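Local coordinates for protein trehalose-6-phosphate phosphatase (Neosartorya fumigata, PDB 5DXL) that belongs to the trehalose-phosphatase family of the HAD clan and has an alpha/beta core with a mainly parallel, Rossmann-like central sheet, at residues K10-A18 against A208-G216; L215-R226 against V241-A252. All coordinates share one frame; numbering follows the deposited sequence.

In the fold
Helix 8-17 comes first in the chain, leading into strand 21-25 of the central sheet. Some 190 residues later, after four further strands of that sheet and the separate four-stranded antiparallel sheet, strand 211-216 returns beside strand 21-25; interaction 1 closes this long loop by seating its first residues against the helix. Interaction 2 follows in series without crossing or nesting: from the far end of the same strand the chain runs through helix 222-229 to strand 238-243, closing a short beta-alpha-beta loop. The two contacts share Leu215 and Gly216, and their centres lie about 17 Å apart. Together they tie the N-terminal helix, two neighbouring strands and the connecting helix into one layered core.

Interaction 1 (K10-A18 against A208-G216); sequences KLLKQYRKA and APEFVLCLG
Phe211 pushes its ring from strand 211-216 into the side of helix 10-17, where Tyr15 meets one face and Leu11 its edge. Tyr15 CD1 stands over the centre of that face, an edge-to-face pair with centroids 5.4 Å apart and planes at 75°; Tyr15 CB adds an off-centre CH-pi contact. Leu11 arrives with CG in the ring plane and CD1 3.6 Å from Phe211 CZ, its chain crossing Phe211 at about a right angle. Just beyond the helix, the Ala18 methyl wedges in at the root of the ring, CB 3.5 Å from Phe211 CB. This is the tight side, where Leu11 and Tyr15 also touch helix 259-270, and Tyr15 OH is hydrogen-bonded to Asn60.

The other side is polar and looser. Gln14, bent at chi2 (56°), slides past Phe211 with its amide nearly parallel to the ring and gives NE2 to Glu210 O, a hydrogen bond of 2.8 Å and 166°. A water lies 2.9 Å from Gln14 NE2 and 3.0 Å from Glu210 OE2, while Glu210 OE1 pairs with Arg19. The exposed Lys17 keeps NZ 6.2 Å from Glu210 OE2, too far for a salt bridge. Packing around Phe211 probably carries much of the attachment; at its margin one nearly straight hydrogen bond from Gln14 holds the Glu210 carbonyl, and the water separately links the same NE2 to the Glu210 carboxylate.

Interaction 2 (L215-R226 against V241-A252); sequences LGDDFTDEDMFR and VTVGASSKQTEA
The Phe225 ring fills a hollow walled by Val241, Thr242, Thr250 and Ala252. The Ala252 methyl sits on one face, CB 3.9 Å from the Phe225 ring centroid, and Asp221 O covers the opposite face. On the strands, Leu215 CD2 nestles against Val241 CB at 3.5 Å, the two side chains lying side by side, and Val243 N bonds to Gly216 O at 2.9 Å in parallel pairing. Glu222, bent at chi2 (-70°), curls its carboxylate into the notch made by Thr250 and Glu251: OE1 receives Glu251 N at 2.7 Å and OE2 receives Thr250 OG1 at 2.7 Å, each on a syn lone pair. The extended Lys248 reaches back so that NZ meets Asp217 O at 2.8 Å; NZ also bonds Thr242 OG1, and a water joins it to Glu222 OE2. Glu251 CG lies over one face of the Arg226 guanidinium, toward its rim, and Arg226 NE makes a salt bridge to Glu251 OE2 whose hydrogen bond is weak; Glu251 OE1 pairs with Lys229. The arrangement is a beta-alpha-beta unit of a Rossmann-like HAD core, and the GDDFTD run 216-221, with Asp217, Asp218 and Asp221 close to Asp26, is consistent with the clan's acidic motif IV.

Interaction 1 (K10-A18 against A208-G216)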
loop_
_atom_site.group_PDB
_atom_site.type_symbol
_atom_site.label_atom_id
_atom_site.label_comp_id
_atom_site.label_asym_id
_atom_site.label_seq_id
_atom_site.Cartn_x
_atom_site.Cartn_y
_atom_site.Cartn_z
ATOM N N LYS A 10 -22.990 -0.825 10.113
ATOM C CA LYS A 10 -22.189 -1.935 10.618
ATOM C C LYS A 10 -20.783 -1.477 10.990
ATOM O O LYS A 10 -20.219 -1.912 11.993
ATOM C CB LYS A 10 -22.090 -3.063 9.594
ATOM C CG LYS A 10 -23.331 -3.929 9.504
ATOM C CD LYS A 10 -23.076 -5.119 8.591
ATOM C CE LYS A 10 -24.293 -6.034 8.514
ATOM N NZ LYS A 10 -24.115 -7.078 7.461
ATOM N N LEU A 11 -20.215 -0.613 10.155
ATOM C CA LEU A 11 -18.878 -0.087 10.396
ATOM C C LEU A 11 -18.820 0.676 11.712
ATOM O O LEU A 11 -17.924 0.454 12.532
ATOM C CB LEU A 11 -18.454 0.830 9.246
ATOM C CG LEU A 11 -17.009 1.332 9.296
ATOM C CD1 LEU A 11 -16.047 0.236 8.854
ATOM C CD2 LEU A 11 -16.842 2.586 8.457
ATOM N N LEU A 12 -19.770 1.587 11.890
ATOM C CA LEU A 12 -19.795 2.435 13.073
ATOM C C LEU A 12 -19.996 1.590 14.332
ATOM O O LEU A 12 -19.358 1.824 15.360
ATOM C CB LEU A 12 -20.898 3.484 12.946
ATOM C CG LEU A 12 -21.036 4.426 14.138
ATOM C CD1 LEU A 12 -19.742 5.207 14.324
ATOM C CD2 LEU A 12 -22.232 5.351 13.953
ATOM N N LYS A 13 -20.869 0.592 14.244
ATOM C CA LYS A 13 -21.130 -0.277 15.385
ATOM C C LYS A 13 -19.866 -1.019 15.835
ATOM O O LYS A 13 -19.560 -1.073 17.030
ATOM C CB LYS A 13 -22.241 -1.275 15.053
ATOM C CG LYS A 13 -22.677 -2.128 16.236
ATOM C CD LYS A 13 -23.711 -3.173 15.823
ATOM C CE LYS A 13 -24.140 -4.006 17.020
ATOM N NZ LYS A 13 -24.970 -5.173 16.627
ATOM N N GLN A 14 -19.114 -1.575 14.893
ATOM C CA GLN A 14 -17.910 -2.298 15.278
ATOM C C GLN A 14 -16.810 -1.333 15.739
ATOM O O GLN A 14 -16.030 -1.662 16.623
ATOM C CB GLN A 14 -17.415 -3.185 14.133
ATOM C CG GLN A 14 -16.303 -4.143 14.525
ATOM C CD GLN A 14 -16.680 -5.054 15.701
ATOM O OE1 GLN A 14 -17.859 -5.338 15.935
ATOM N NE2 GLN A 14 -15.674 -5.513 16.438
ATOM N N TYR A 15 -16.762 -0.142 15.147
ATOM C CA TYR A 15 -15.813 0.898 15.571
ATOM C C TYR A 15 -16.004 1.234 17.046
ATOM O O TYR A 15 -15.041 1.277 17.815
ATOM C CB TYR A 15 -15.986 2.161 14.723
ATOM C CG TYR A 15 -15.020 3.294 15.041
ATOM C CD1 TYR A 15 -13.693 3.244 14.635
ATOM C CD2 TYR A 15 -15.451 4.427 15.713
ATOM C CE1 TYR A 15 -12.815 4.290 14.905
ATOM C CE2 TYR A 15 -14.578 5.474 15.989
ATOM C CZ TYR A 15 -13.263 5.396 15.577
ATOM O OH TYR A 15 -12.401 6.439 15.861
ATOM N N ARG A 16 -17.253 1.464 17.428
ATOM C CA ARG A 16 -17.572 1.800 18.826
ATOM C C ARG A 16 -17.230 0.672 19.795
ATOM O O ARG A 16 -16.791 0.909 20.919
ATOM C CB ARG A 16 -19.047 2.150 18.958
ATOM C CG ARG A 16 -19.409 3.501 18.409
ATOM C CD ARG A 16 -20.889 3.788 18.665
ATOM N NE ARG A 16 -21.238 5.154 18.302
ATOM C CZ ARG A 16 -22.360 5.504 17.687
ATOM N NH1 ARG A 16 -23.263 4.584 17.362
ATOM N NH2 ARG A 16 -22.577 6.779 17.391
ATOM N N LYS A 17 -17.438 -0.558 19.353
ATOM C CA LYS A 17 -17.229 -1.737 20.181
ATOM C C LYS A 17 -15.739 -2.033 20.387
ATOM O O LYS A 17 -15.316 -2.511 21.441
ATOM C CB LYS A 17 -17.934 -2.930 19.534
ATOM C CG LYS A 17 -18.002 -4.199 20.352
ATOM C CD LYS A 17 -18.879 -5.215 19.626
ATOM C CE LYS A 17 -18.927 -6.546 20.349
ATOM N NZ LYS A 17 -19.515 -6.412 21.710
ATOM N N ALA A 18 -14.941 -1.730 19.372
ATOM C CA ALA A 18 -13.535 -2.098 19.368
ATOM C C ALA A 18 -12.687 -1.258 20.308
ATOM O O ALA A 18 -12.783 -0.034 20.320
ATOM C CB ALA A 18 -12.979 -1.998 17.947
ATOM N N ALA A 208 -5.373 -8.628 19.434
ATOM C CA ALA A 208 -5.578 -8.202 18.054
ATOM C C ALA A 208 -6.544 -7.024 17.988
ATOM O O ALA A 208 -7.374 -6.851 18.877
ATOM C CB ALA A 208 -6.097 -9.365 17.217
ATOM N N PRO A 209 -6.442 -6.195 16.933
ATOM C CA PRO A 209 -7.446 -5.138 16.835
ATOM C C PRO A 209 -8.808 -5.739 16.542
ATOM O O PRO A 209 -8.882 -6.707 15.790
ATOM C CB PRO A 209 -6.946 -4.276 15.666
ATOM C CG PRO A 209 -6.112 -5.187 14.854
ATOM C CD PRO A 209 -5.472 -6.151 15.827
ATOM N N GLU A 210 -9.857 -5.192 17.139
ATOM C CA GLU A 210 -11.216 -5.663 16.899
ATOM C C GLU A 210 -11.864 -4.899 15.755
ATOM O O GLU A 210 -13.036 -5.091 15.454
ATOM C CB GLU A 210 -12.075 -5.517 18.155
ATOM C CG GLU A 210 -11.678 -6.409 19.319
ATOM C CD GLU A 210 -12.291 -5.925 20.619
ATOM O OE1 GLU A 210 -11.696 -5.029 21.256
ATOM O OE2 GLU A 210 -13.379 -6.417 20.988
ATOM N N PHE A 211 -11.095 -4.012 15.130
ATOM C CA PHE A 211 -11.609 -3.228 14.009
ATOM C C PHE A 211 -10.455 -2.944 13.066
ATOM O O PHE A 211 -9.433 -2.398 13.476
ATOM C CB PHE A 211 -12.249 -1.930 14.509
ATOM C CG PHE A 211 -12.747 -1.011 13.418
ATOM C CD1 PHE A 211 -14.085 -0.996 13.057
ATOM C CD2 PHE A 211 -11.874 -0.131 12.782
ATOM C CE1 PHE A 211 -14.551 -0.131 12.074
ATOM C CE2 PHE A 211 -12.334 0.738 11.797
ATOM C CZ PHE A 211 -13.664 0.744 11.447
ATOM N N VAL A 212 -10.619 -3.326 11.803
ATOM C CA VAL A 212 -9.642 -3.007 10.762
ATOM C C VAL A 212 -10.384 -2.411 9.582
ATOM O O VAL A 212 -11.324 -3.016 9.076
ATOM C CB VAL A 212 -8.854 -4.243 10.286
ATOM C CG1 VAL A 212 -7.843 -3.846 9.225
ATOM C CG2 VAL A 212 -8.164 -4.920 11.465
ATOM N N LEU A 213 -9.992 -1.208 9.175
ATOM C CA LEU A 213 -10.530 -0.608 7.955
ATOM C C LEU A 213 -9.389 -0.382 6.990
ATOM O O LEU A 213 -8.426 0.329 7.301
ATOM C CB LEU A 213 -11.239 0.711 8.251
ATOM C CG LEU A 213 -11.749 1.498 7.028
ATOM C CD1 LEU A 213 -12.787 0.717 6.219
ATOM C CD2 LEU A 213 -12.362 2.817 7.487
ATOM N N CYS A 214 -9.497 -0.996 5.819
ATOM C CA CYS A 214 -8.436 -0.952 4.832
ATOM C C CYS A 214 -9.017 -0.468 3.522
ATOM O O CYS A 214 -9.938 -1.088 2.997
ATOM C CB CYS A 214 -7.811 -2.335 4.681
ATOM S SG CYS A 214 -6.553 -2.494 3.391
ATOM N N LEU A 215 -8.484 0.643 3.020
ATOM C CA LEU A 215 -9.049 1.335 1.858
ATOM C C LEU A 215 -8.021 1.558 0.762
ATOM O O LEU A 215 -6.899 2.003 1.027
ATOM C CB LEU A 215 -9.627 2.691 2.284
ATOM C CG LEU A 215 -10.994 2.632 2.979
ATOM C CD1 LEU A 215 -11.143 3.772 3.983
ATOM C CD2 LEU A 215 -12.068 2.739 1.911
ATOM N N GLY A 216 -8.418 1.284 -0.477
ATOM C CA GLY A 216 -7.527 1.483 -1.609
ATOM C C GLY A 216 -8.286 1.372 -2.915
ATOM O O GLY A 216 -9.308 0.686 -2.989
HETATM O O HOH W 1 -15.475 -7.076 18.895
#

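Interaction 2 (L215-R226 against V241-A252)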
loop_
_atom_site.group_PDB
_atom_site.type_symbol
_atom_site.label_atom_id
_atom_site.label_comp_id
_atom_site.label_asym_id
_atom_site.label_seq_id
_atom_site.Cartn_x
_atom_site.Cartn_y
_atom_site.Cartn_z
ATOM N N LEU A 215 -8.484 0.643 3.020
ATOM C CA LEU A 215 -9.049 1.335 1.858
ATOM C C LEU A 215 -8.021 1.558 0.762
ATOM O O LEU A 215 -6.899 2.003 1.027
ATOM C CB LEU A 215 -9.627 2.691 2.284
ATOM C CG LEU A 215 -10.994 2.632 2.979
ATOM C CD1 LEU A 215 -11.143 3.772 3.983
ATOM C CD2 LEU A 215 -12.068 2.739 1.911
ATOM N N GLY A 216 -8.418 1.284 -0.477
ATOM C CA GLY A 216 -7.527 1.483 -1.609
ATOM C C GLY A 216 -8.286 1.372 -2.915
ATOM O O GLY A 216 -9.308 0.686 -2.989
ATOM N N ASP A 217 -7.774 2.031 -3.952
ATOM C CA ASP A 217 -8.480 2.087 -5.231
ATOM C C ASP A 217 -7.851 1.267 -6.343
ATOM O O ASP A 217 -8.499 1.012 -7.353
ATOM C CB ASP A 217 -8.564 3.532 -5.718
ATOM C CG ASP A 217 -7.201 4.103 -6.054
ATOM O OD1 ASP A 217 -6.304 4.006 -5.197
ATOM O OD2 ASP A 217 -7.031 4.656 -7.161
ATOM N N ASP A 218 -6.594 0.879 -6.186
ATOM C CA ASP A 218 -5.877 0.360 -7.354
ATOM C C ASP A 218 -5.470 -1.107 -7.260
ATOM O O ASP A 218 -5.805 -1.807 -6.306
ATOM C CB ASP A 218 -4.656 1.256 -7.657
ATOM C CG ASP A 218 -3.519 1.150 -6.627
ATOM O OD1 ASP A 218 -3.400 0.163 -5.872
ATOM O OD2 ASP A 218 -2.697 2.087 -6.601
ATOM N N PHE A 219 -4.757 -1.560 -8.287
ATOM C CA PHE A 219 -4.367 -2.957 -8.419
ATOM C C PHE A 219 -3.431 -3.383 -7.291
ATOM O O PHE A 219 -3.543 -4.496 -6.783
ATOM C CB PHE A 219 -3.708 -3.176 -9.792
ATOM C CG PHE A 219 -3.317 -4.600 -10.072
ATOM C CD1 PHE A 219 -4.242 -5.501 -10.574
ATOM C CD2 PHE A 219 -2.015 -5.031 -9.862
ATOM C CE1 PHE A 219 -3.880 -6.814 -10.847
ATOM C CE2 PHE A 219 -1.648 -6.344 -10.130
ATOM C CZ PHE A 219 -2.584 -7.233 -10.624
ATOM N N THR A 220 -2.531 -2.492 -6.885
ATOM C CA THR A 220 -1.593 -2.790 -5.808
ATOM C C THR A 220 -2.308 -2.889 -4.459
ATOM O O THR A 220 -1.906 -3.655 -3.581
ATOM C CB THR A 220 -0.461 -1.725 -5.712
ATOM O OG1 THR A 220 -0.853 -0.638 -4.860
ATOM C CG2 THR A 220 -0.112 -1.193 -7.091
ATOM N N ASP A 221 -3.373 -2.112 -4.295
ATOM C CA ASP A 221 -4.134 -2.136 -3.061
ATOM C C ASP A 221 -4.872 -3.453 -2.864
ATOM O O ASP A 221 -5.166 -3.835 -1.732
ATOM C CB ASP A 221 -5.118 -0.970 -3.040
ATOM C CG ASP A 221 -4.421 0.358 -2.917
ATOM O OD1 ASP A 221 -3.353 0.405 -2.273
ATOM O OD2 ASP A 221 -4.950 1.349 -3.454
ATOM N N GLU A 222 -5.164 -4.135 -3.962
ATOM C CA GLU A 222 -5.780 -5.460 -3.913
ATOM C C GLU A 222 -4.980 -6.424 -3.038
ATOM O O GLU A 222 -5.547 -7.292 -2.378
ATOM C CB GLU A 222 -5.941 -6.025 -5.329
ATOM C CG GLU A 222 -6.968 -5.266 -6.167
ATOM C CD GLU A 222 -8.391 -5.506 -5.683
ATOM O OE1 GLU A 222 -8.726 -6.668 -5.372
ATOM O OE2 GLU A 222 -9.167 -4.531 -5.600
ATOM N N ASP A 223 -3.662 -6.251 -3.000
ATOM C CA ASP A 223 -2.823 -7.157 -2.218
ATOM C C ASP A 223 -3.037 -6.957 -0.712
ATOM O O ASP A 223 -2.889 -7.899 0.068
ATOM C CB ASP A 223 -1.346 -6.981 -2.597
ATOM C CG ASP A 223 -1.015 -7.582 -3.970
ATOM O OD1 ASP A 223 -1.644 -8.598 -4.359
ATOM O OD2 ASP A 223 -0.124 -7.035 -4.659
HETATM N N MSE A 224 -3.402 -5.740 -0.297
HETATM C CA MSE A 224 -3.773 -5.497 1.101
HETATM C C MSE A 224 -5.022 -6.298 1.453
HETATM O O MSE A 224 -5.085 -6.911 2.520
HETATM C CB MSE A 224 -4.023 -4.009 1.372
HETATM C CG MSE A 224 -2.796 -3.142 1.165
HETATM SE SE MSE A 224 -2.984 -1.375 1.970
HETATM C CE MSE A 224 -4.403 -0.661 0.812
ATOM N N PHE A 225 -6.013 -6.271 0.561
ATOM C CA PHE A 225 -7.272 -6.977 0.811
ATOM C C PHE A 225 -7.016 -8.483 0.887
ATOM O O PHE A 225 -7.558 -9.168 1.757
ATOM C CB PHE A 225 -8.315 -6.690 -0.277
ATOM C CG PHE A 225 -8.527 -5.226 -0.573
ATOM C CD1 PHE A 225 -8.471 -4.265 0.430
ATOM C CD2 PHE A 225 -8.789 -4.815 -1.876
ATOM C CE1 PHE A 225 -8.667 -2.912 0.138
ATOM C CE2 PHE A 225 -8.983 -3.473 -2.180
ATOM C CZ PHE A 225 -8.928 -2.515 -1.175
ATOM N N ARG A 226 -6.177 -8.978 -0.020
ATOM C CA ARG A 226 -5.769 -10.387 -0.003
ATOM C C ARG A 226 -5.127 -10.756 1.318
ATOM O O ARG A 226 -5.444 -11.784 1.911
ATOM C CB ARG A 226 -4.785 -10.694 -1.137
ATOM C CG ARG A 226 -5.432 -10.906 -2.467
ATOM C CD ARG A 226 -4.458 -11.482 -3.508
ATOM N NE ARG A 226 -5.076 -11.409 -4.825
ATOM C CZ ARG A 226 -4.923 -10.386 -5.662
ATOM N NH1 ARG A 226 -4.144 -9.366 -5.330
ATOM N NH2 ARG A 226 -5.543 -10.387 -6.836
ATOM N N VAL A 241 -12.098 -2.482 1.818
ATOM C CA VAL A 241 -12.974 -1.647 1.013
ATOM C C VAL A 241 -12.225 -1.080 -0.176
ATOM O O VAL A 241 -11.249 -0.358 -0.004
ATOM C CB VAL A 241 -13.539 -0.472 1.842
ATOM C CG1 VAL A 241 -14.599 0.290 1.044
ATOM C CG2 VAL A 241 -14.110 -0.941 3.179
ATOM N N THR A 242 -12.667 -1.407 -1.385
ATOM C CA THR A 242 -12.080 -0.791 -2.570
ATOM C C THR A 242 -12.800 0.509 -2.897
ATOM O O THR A 242 -13.969 0.687 -2.559
ATOM C CB THR A 242 -12.126 -1.730 -3.801
ATOM O OG1 THR A 242 -11.303 -1.186 -4.840
ATOM C CG2 THR A 242 -13.567 -1.918 -4.326
ATOM N N VAL A 243 -12.084 1.433 -3.521
ATOM C CA VAL A 243 -12.695 2.651 -4.012
ATOM C C VAL A 243 -12.974 2.426 -5.499
ATOM O O VAL A 243 -12.049 2.207 -6.292
ATOM C CB VAL A 243 -11.796 3.866 -3.768
ATOM C CG1 VAL A 243 -12.419 5.129 -4.347
ATOM C CG2 VAL A 243 -11.580 4.029 -2.270
ATOM N N GLY A 244 -14.254 2.425 -5.854
ATOM C CA GLY A 244 -14.665 2.107 -7.211
ATOM C C GLY A 244 -16.119 1.680 -7.219
ATOM O O GLY A 244 -16.826 1.806 -6.208
ATOM N N ALA A 245 -16.569 1.179 -8.364
ATOM C CA ALA A 245 -17.976 0.864 -8.549
ATOM C C ALA A 245 -18.360 -0.472 -7.942
ATOM O O ALA A 245 -17.508 -1.337 -7.701
ATOM C CB ALA A 245 -18.312 0.875 -10.043
ATOM N N SER A 246 -19.657 -0.642 -7.707
ATOM C CA SER A 246 -20.183 -1.908 -7.228
ATOM C C SER A 246 -19.803 -3.050 -8.150
ATOM O O SER A 246 -19.493 -4.131 -7.682
ATOM C CB SER A 246 -21.702 -1.844 -7.088
ATOM O OG SER A 246 -22.209 -3.089 -6.627
ATOM N N SER A 247 -19.814 -2.796 -9.456
ATOM C CA SER A 247 -19.532 -3.835 -10.441
ATOM C C SER A 247 -18.052 -4.189 -10.543
ATOM O O SER A 247 -17.695 -5.134 -11.237
ATOM C CB SER A 247 -20.051 -3.411 -11.818
ATOM O OG SER A 247 -19.438 -2.206 -12.247
ATOM N N LYS A 248 -17.195 -3.437 -9.850
ATOM C CA LYS A 248 -15.754 -3.688 -9.891
ATOM C C LYS A 248 -15.406 -5.012 -9.219
ATOM O O LYS A 248 -15.808 -5.283 -8.086
ATOM C CB LYS A 248 -14.999 -2.537 -9.221
ATOM C CG LYS A 248 -13.504 -2.764 -9.044
ATOM C CD LYS A 248 -12.868 -1.573 -8.339
ATOM C CE LYS A 248 -11.397 -1.803 -8.048
ATOM N NZ LYS A 248 -10.785 -0.532 -7.548
ATOM N N GLN A 249 -14.670 -5.849 -9.936
ATOM C CA GLN A 249 -14.203 -7.107 -9.391
ATOM C C GLN A 249 -13.017 -6.814 -8.475
ATOM O O GLN A 249 -12.089 -6.103 -8.862
ATOM C CB GLN A 249 -13.813 -8.052 -10.526
ATOM C CG GLN A 249 -13.507 -9.460 -10.094
ATOM C CD GLN A 249 -13.365 -10.385 -11.293
ATOM O OE1 GLN A 249 -14.224 -10.406 -12.178
ATOM N NE2 GLN A 249 -12.271 -11.138 -11.338
ATOM N N THR A 250 -13.070 -7.345 -7.260
ATOM C CA THR A 250 -12.102 -6.969 -6.234
ATOM C C THR A 250 -11.969 -8.051 -5.164
ATOM O O THR A 250 -12.886 -8.851 -4.946
ATOM C CB THR A 250 -12.513 -5.629 -5.575
ATOM O OG1 THR A 250 -11.551 -5.244 -4.581
ATOM C CG2 THR A 250 -13.879 -5.754 -4.919
ATOM N N GLU A 251 -10.819 -8.062 -4.499
ATOM C CA GLU A 251 -10.615 -8.885 -3.311
ATOM C C GLU A 251 -11.267 -8.277 -2.060
ATOM O O GLU A 251 -11.421 -8.950 -1.046
ATOM C CB GLU A 251 -9.119 -9.085 -3.051
ATOM C CG GLU A 251 -8.373 -9.840 -4.140
ATOM C CD GLU A 251 -8.557 -11.345 -4.045
ATOM O OE1 GLU A 251 -8.914 -11.842 -2.956
ATOM O OE2 GLU A 251 -8.339 -12.031 -5.062
ATOM N N ALA A 252 -11.637 -7.002 -2.139
ATOM C CA ALA A 252 -12.354 -6.339 -1.055
ATOM C C ALA A 252 -13.752 -6.928 -0.900
ATOM O O ALA A 252 -14.241 -7.613 -1.800
ATOM C CB ALA A 252 -12.451 -4.832 -1.320
HETATM O O HOH W 2 -8.664 -1.880 -5.622
#